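Local coordinates for tegumental protein 20.8 kDa (PDB 5X2E) that binds a calcium ion through its calmodulin-like EF-hand domain, the part of a longer tegumental-allergen-like protein present here, at residues L43-P46 against D47-S51. Numbering follows the deposited sequence.
Sequences LFDP and DNTGS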
loop_
_atom_site.group_PDB
_atom_site.type_symbol
_atom_site.label_atom_id
_atom_site.label_comp_id
_atom_site.label_asym_id
_atom_site.label_seq_id
_atom_site.Cartn_x
_atom_site.Cartn_y
_atom_site.Cartn_z
ATOM N N LEU A 43 -8.531 -3.484 -7.694
ATOM C CA LEU A 43 -7.592 -2.685 -8.477
ATOM C C LEU A 43 -6.153 -3.245 -8.449
ATOM O O LEU A 43 -5.470 -3.242 -9.479
ATOM C CB LEU A 43 -7.589 -1.221 -7.985
ATOM C CG LEU A 43 -8.875 -0.392 -8.177
ATOM C CD1 LEU A 43 -8.827 0.940 -7.430
ATOM C CD2 LEU A 43 -9.167 -0.128 -9.644
ATOM N N PHE A 44 -5.714 -3.765 -7.297
ATOM C CA PHE A 44 -4.287 -4.060 -7.055
ATOM C C PHE A 44 -3.973 -5.529 -6.826
ATOM O O PHE A 44 -2.803 -5.907 -6.727
ATOM C CB PHE A 44 -3.798 -3.252 -5.863
ATOM C CG PHE A 44 -4.018 -1.790 -6.021
ATOM C CD1 PHE A 44 -3.586 -1.115 -7.154
ATOM C CD2 PHE A 44 -4.642 -1.074 -5.000
ATOM C CE1 PHE A 44 -3.803 0.257 -7.292
ATOM C CE2 PHE A 44 -4.854 0.279 -5.126
ATOM C CZ PHE A 44 -4.437 0.948 -6.273
ATOM N N ASP A 45 -5.015 -6.350 -6.741
ATOM C CA ASP A 45 -4.828 -7.813 -6.718
ATOM C C ASP A 45 -5.841 -8.439 -7.666
ATOM O O ASP A 45 -6.625 -9.288 -7.252
ATOM C CB ASP A 45 -4.992 -8.390 -5.292
ATOM C CG ASP A 45 -4.581 -9.855 -5.203
ATOM O OD1 ASP A 45 -3.805 -10.334 -6.078
ATOM O OD2 ASP A 45 -5.029 -10.542 -4.248
ATOM N N PRO A 46 -5.831 -8.021 -8.951
ATOM C CA PRO A 46 -6.905 -8.461 -9.840
ATOM C C PRO A 46 -6.919 -9.961 -10.069
ATOM O O PRO A 46 -8.004 -10.501 -10.311
ATOM C CB PRO A 46 -6.601 -7.709 -11.149
ATOM C CG PRO A 46 -5.118 -7.438 -11.076
ATOM C CD PRO A 46 -4.877 -7.130 -9.644
ATOM N N ASP A 47 -5.752 -10.600 -10.017
ATOM C CA ASP A 47 -5.654 -12.053 -10.184
ATOM C C ASP A 47 -5.904 -12.830 -8.884
ATOM O O ASP A 47 -5.774 -14.053 -8.857
ATOM C CB ASP A 47 -4.285 -12.422 -10.749
ATOM C CG ASP A 47 -4.094 -11.928 -12.164
ATOM O OD1 ASP A 47 -3.019 -11.372 -12.470
ATOM O OD2 ASP A 47 -5.023 -12.085 -12.973
ATOM N N ASN A 48 -6.238 -12.119 -7.806
ATOM C CA ASN A 48 -6.650 -12.770 -6.569
ATOM C C ASN A 48 -5.545 -13.676 -6.005
ATOM O O ASN A 48 -5.753 -14.849 -5.692
ATOM C CB ASN A 48 -7.942 -13.557 -6.806
ATOM C CG ASN A 48 -8.670 -13.883 -5.529
ATOM O OD1 ASN A 48 -8.349 -13.357 -4.462
ATOM N ND2 ASN A 48 -9.677 -14.734 -5.631
ATOM N N THR A 49 -4.352 -13.107 -5.893
ATOM C CA THR A 49 -3.204 -13.833 -5.382
ATOM C C THR A 49 -3.235 -13.905 -3.862
ATOM O O THR A 49 -2.518 -14.696 -3.266
ATOM C CB THR A 49 -1.872 -13.173 -5.805
ATOM O OG1 THR A 49 -1.764 -11.881 -5.188
ATOM C CG2 THR A 49 -1.799 -13.023 -7.331
ATOM N N GLY A 50 -4.017 -13.037 -3.230
ATOM C CA GLY A 50 -4.127 -13.037 -1.786
ATOM C C GLY A 50 -3.341 -11.943 -1.083
ATOM O O GLY A 50 -3.321 -11.900 0.146
ATOM N N SER A 51 -2.693 -11.065 -1.840
ATOM C CA SER A 51 -1.969 -9.931 -1.249
ATOM C C SER A 51 -1.691 -8.935 -2.367
ATOM O O SER A 51 -1.961 -9.218 -3.551
ATOM C CB SER A 51 -0.678 -10.356 -0.582
ATOM O OG SER A 51 0.208 -10.912 -1.536
HETATM O O HOH W 1 -0.910 -7.924 -6.076
HETATM O O HOH W 2 -3.153 -9.762 -8.816
#
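Asp45 turns its carboxylate, CG anti to the backbone N (chi1 -171°), into the curve of the chain that follows it, where Thr49 and Gly50 grip both oxygens. OD1 takes the hydroxyl of Thr49 (OG1 to Asp45 OD1, 2.7 Å) and the amide of the same residue (Thr49 N to Asp45 OD1, 2.8 Å), the two donors arriving from opposite faces of the carboxylate plane. A chi1 of 66° swings Thr49 OG1 back toward the oxygen its amide already serves. Asp45 OD2 takes Gly50 N on its syn lone pair at 2.9 Å and also bonds Tyr20 OH, so the buried carboxylate is well satisfied and its rotation fixed; a water links OD1 to Asp47 N. Aspartate's short side chain brings both oxygens up to the amides just ahead while its carbonyl closes a type I turn (Asn48 N to Asp45 O, 2.9 Å), in which Pro46 suits the second position. Asn48 accepts the left-handed backbone; at Gly50 (phi 102°) a CB would collide with Thr49 O. The arrangement is consistent with the second loop of an EF-hand pair, Asp45 at its first position, though here protein groups and water, not calcium, engage the carboxylate; the chain continues into the strand pairing antiparallel with 17-19 of the calcium-bound loop.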